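Local structure of RNA-binding protein 12 (Homo sapiens, 2EK1) at residues P15-M23 and G58-R67. The protein probably binds RNA through this RNA recognition motif, a small domain with a four-stranded antiparallel sheet backed by two helices. Numbering follows the deposited sequence.
Sequences PTVIKVQNM and GEAMVAFESR
Thr16, Ile18 and Val20 pair with Phe64, Val62 and Ala60 as hydrogen-bonded pairs of two antiparallel strands, two backbone bonds to each pair. Ile18 N to Val62 O, at 2.8 Å, is one of them. Past the strand end, Met23 N meets a lone pair of Gly58 O at 2.9 Å.

Two side-chain bonds add to the ladder. Thr16 OG1 donates to Ser66 O at 3.0 Å, from above the carbonyl plane. A chi1 of 58° sets OG1 between backbone N and carbonyl carbon, leaving CG2 against Arg67 CA at 3.4 Å. A valine in place of Thr16 would probably leave Ser66 O without this donor, weakening the tie between strand 16-21 and the start of helix 67-77. Gln21 and Glu59 lie side by side; Gln21 NE2 gives Glu59 OE2 a weak bond of 3.4 Å.

Apolar contacts line both faces. Ile18 CD1 reaches Phe64 CE2 at the ring edge, 3.7 Å away. Met23 CE presses tightly on Ala60 CB at 3.5 Å. On the other face, Val17 CG1 touches Met61 CE at 3.7 Å.

These are the central strands of the RNA recognition motif sheet, which in this family carry RNP2 and RNP1. The face with Val17, Lys19, Met61 and Ala63, turned from the helices, is consistent with the usual RNA-binding surface. Strand 47-50 flanks 59-64, and strand 85-90 flanks 16-21. Helix 67-77 covers Ile18 and Phe64, while Met61 packs on Cys47 of the second subunit.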
loop_
_atom_site.group_PDB
_atom_site.type_symbol
_atom_site.label_atom_id
_atom_site.label_comp_id
_atom_site.label_asym_id
_atom_site.label_seq_id
_atom_site.Cartn_x
_atom_site.Cartn_y
_atom_site.Cartn_z
ATOM N N PRO A 15 -7.052 -13.955 0.501
ATOM C CA PRO A 15 -5.740 -13.210 0.330
ATOM C C PRO A 15 -5.543 -12.390 1.593
ATOM O O PRO A 15 -6.429 -11.631 1.996
ATOM C CB PRO A 15 -5.878 -12.311 -0.876
ATOM C CG PRO A 15 -7.324 -12.018 -0.793
ATOM C CD PRO A 15 -8.042 -13.347 -0.403
ATOM N N THR A 16 -4.398 -12.553 2.246
ATOM C CA THR A 16 -4.233 -11.843 3.504
ATOM C C THR A 16 -3.072 -10.926 3.333
ATOM O O THR A 16 -2.044 -11.323 2.777
ATOM C CB THR A 16 -4.056 -12.854 4.605
ATOM O OG1 THR A 16 -2.934 -13.671 4.300
ATOM C CG2 THR A 16 -5.279 -13.783 4.600
ATOM N N VAL A 17 -3.245 -9.729 3.830
ATOM C CA VAL A 17 -2.224 -8.710 3.645
ATOM C C VAL A 17 -1.428 -8.495 4.899
ATOM O O VAL A 17 -1.981 -8.437 6.013
ATOM C CB VAL A 17 -2.875 -7.314 3.262
ATOM C CG1 VAL A 17 -1.827 -6.218 3.330
ATOM C CG2 VAL A 17 -3.605 -7.387 1.987
ATOM N N ILE A 18 -0.127 -8.394 4.756
ATOM C CA ILE A 18 0.671 -8.101 5.944
ATOM C C ILE A 18 1.370 -6.713 5.756
ATOM O O ILE A 18 1.431 -6.179 4.692
ATOM C CB ILE A 18 1.829 -9.127 6.124
ATOM C CG1 ILE A 18 2.813 -8.960 4.941
ATOM C CG2 ILE A 18 1.253 -10.620 6.215
ATOM C CD1 ILE A 18 4.218 -9.557 5.199
ATOM N N LYS A 19 1.950 -6.207 6.809
ATOM C CA LYS A 19 2.703 -4.985 6.770
ATOM C C LYS A 19 4.158 -5.278 6.952
ATOM O O LYS A 19 4.569 -6.188 7.719
ATOM C CB LYS A 19 2.229 -4.038 7.860
ATOM C CG LYS A 19 0.954 -3.401 7.500
ATOM C CD LYS A 19 0.623 -2.206 8.507
ATOM C CE LYS A 19 1.845 -1.757 9.380
ATOM N NZ LYS A 19 1.237 -1.182 10.687
ATOM N N VAL A 20 4.964 -4.454 6.285
ATOM C CA VAL A 20 6.422 -4.535 6.297
ATOM C C VAL A 20 6.867 -3.149 6.675
ATOM O O VAL A 20 6.371 -2.150 6.121
ATOM C CB VAL A 20 6.884 -4.898 4.862
ATOM C CG1 VAL A 20 8.400 -5.106 4.778
ATOM C CG2 VAL A 20 6.122 -6.201 4.396
ATOM N N GLN A 21 7.811 -3.048 7.599
ATOM C CA GLN A 21 8.275 -1.738 8.082
ATOM C C GLN A 21 9.798 -1.811 8.264
ATOM O O GLN A 21 10.371 -2.907 8.394
ATOM C CB GLN A 21 7.665 -1.422 9.477
ATOM C CG GLN A 21 6.206 -1.047 9.508
ATOM C CD GLN A 21 5.703 -0.927 10.934
ATOM O OE1 GLN A 21 5.499 -1.933 11.604
ATOM N NE2 GLN A 21 5.525 0.299 11.399
ATOM N N ASN A 22 10.393 -0.642 8.340
ATOM C CA ASN A 22 11.806 -0.482 8.522
ATOM C C ASN A 22 12.589 -0.829 7.296
ATOM O O ASN A 22 13.753 -1.052 7.424
ATOM C CB ASN A 22 12.337 -1.283 9.729
ATOM C CG ASN A 22 13.614 -0.668 10.257
ATOM O OD1 ASN A 22 13.807 0.581 10.180
ATOM N ND2 ASN A 22 14.489 -1.500 10.775
HETATM N N MSE A 23 11.966 -0.895 6.092
HETATM C CA MSE A 23 12.802 -1.131 4.922
HETATM C C MSE A 23 13.675 0.106 4.583
HETATM O O MSE A 23 13.296 1.168 4.895
HETATM C CB MSE A 23 11.937 -1.395 3.695
HETATM C CG MSE A 23 10.973 -2.530 3.935
HETATM SE SE MSE A 23 9.888 -2.754 2.260
HETATM C CE MSE A 23 8.990 -1.067 2.247
ATOM N N GLY A 58 9.470 3.638 4.219
ATOM C CA GLY A 58 10.147 2.427 4.682
ATOM C C GLY A 58 9.099 1.369 4.983
ATOM O O GLY A 58 9.414 0.311 5.485
ATOM N N GLU A 59 7.836 1.627 4.625
ATOM C CA GLU A 59 6.737 0.698 4.911
ATOM C C GLU A 59 6.069 0.185 3.640
ATOM O O GLU A 59 6.067 0.881 2.611
ATOM C CB GLU A 59 5.685 1.382 5.818
ATOM C CG GLU A 59 6.238 1.720 7.204
ATOM C CD GLU A 59 5.269 2.384 8.162
ATOM O OE1 GLU A 59 4.038 2.424 7.906
ATOM O OE2 GLU A 59 5.780 2.859 9.200
ATOM N N ALA A 60 5.454 -0.993 3.723
ATOM C CA ALA A 60 4.793 -1.597 2.560
ATOM C C ALA A 60 3.709 -2.569 3.041
ATOM O O ALA A 60 3.658 -2.894 4.233
ATOM C CB ALA A 60 5.763 -2.298 1.787
HETATM N N MSE A 61 2.843 -2.962 2.145
HETATM C CA MSE A 61 1.767 -3.902 2.385
HETATM C C MSE A 61 2.089 -4.870 1.269
HETATM O O MSE A 61 2.500 -4.462 0.150
HETATM C CB MSE A 61 0.398 -3.271 2.135
HETATM C CG MSE A 61 0.145 -2.021 2.952
HETATM SE SE MSE A 61 -1.648 -1.390 2.613
HETATM C CE MSE A 61 -2.315 -2.599 3.962
ATOM N N VAL A 62 1.895 -6.137 1.574
ATOM C CA VAL A 62 2.195 -7.200 0.649
ATOM C C VAL A 62 1.154 -8.330 0.961
ATOM O O VAL A 62 0.697 -8.496 2.121
ATOM C CB VAL A 62 3.665 -7.571 0.950
ATOM C CG1 VAL A 62 3.818 -8.952 1.306
ATOM C CG2 VAL A 62 4.605 -7.045 -0.112
ATOM N N ALA A 63 0.755 -9.074 -0.060
ATOM C CA ALA A 63 -0.283 -10.098 0.169
ATOM C C ALA A 63 0.131 -11.500 -0.241
ATOM O O ALA A 63 0.968 -11.673 -1.048
ATOM C CB ALA A 63 -1.572 -9.721 -0.525
ATOM N N PHE A 64 -0.539 -12.479 0.354
ATOM C CA PHE A 64 -0.272 -13.874 0.129
ATOM C C PHE A 64 -1.645 -14.492 -0.143
ATOM O O PHE A 64 -2.715 -13.980 0.324
ATOM C CB PHE A 64 0.316 -14.495 1.426
ATOM C CG PHE A 64 1.610 -13.875 1.851
ATOM C CD1 PHE A 64 2.840 -14.434 1.461
ATOM C CD2 PHE A 64 1.618 -12.727 2.572
ATOM C CE1 PHE A 64 4.035 -13.852 1.805
ATOM C CE2 PHE A 64 2.864 -12.129 2.922
ATOM C CZ PHE A 64 4.056 -12.697 2.538
ATOM N N GLU A 65 -1.574 -15.599 -0.852
ATOM C CA GLU A 65 -2.743 -16.351 -1.239
ATOM C C GLU A 65 -3.589 -16.867 -0.123
ATOM O O GLU A 65 -4.771 -16.930 -0.250
ATOM C CB GLU A 65 -2.372 -17.515 -2.178
ATOM C CG GLU A 65 -1.717 -17.065 -3.528
ATOM C CD GLU A 65 -2.596 -16.171 -4.394
ATOM O OE1 GLU A 65 -2.294 -15.976 -5.616
ATOM O OE2 GLU A 65 -3.610 -15.626 -3.874
ATOM N N SER A 66 -2.992 -17.225 0.979
ATOM C CA SER A 66 -3.777 -17.736 2.100
ATOM C C SER A 66 -3.363 -17.076 3.434
ATOM O O SER A 66 -2.267 -16.456 3.535
ATOM C CB SER A 66 -3.559 -19.243 2.214
ATOM O OG SER A 66 -2.190 -19.497 2.468
ATOM N N ARG A 67 -4.233 -17.194 4.460
ATOM C CA ARG A 67 -3.881 -16.656 5.771
ATOM C C ARG A 67 -2.704 -17.450 6.332
ATOM O O ARG A 67 -1.759 -16.830 6.893
ATOM C CB ARG A 67 -5.045 -16.747 6.772
ATOM C CG ARG A 67 -4.818 -15.969 8.051
ATOM C CD ARG A 67 -6.054 -15.997 8.939
ATOM N NE ARG A 67 -6.042 -15.008 10.027
ATOM C CZ ARG A 67 -6.290 -13.694 9.869
ATOM N NH1 ARG A 67 -6.565 -13.215 8.654
ATOM N NH2 ARG A 67 -6.301 -12.857 10.924
#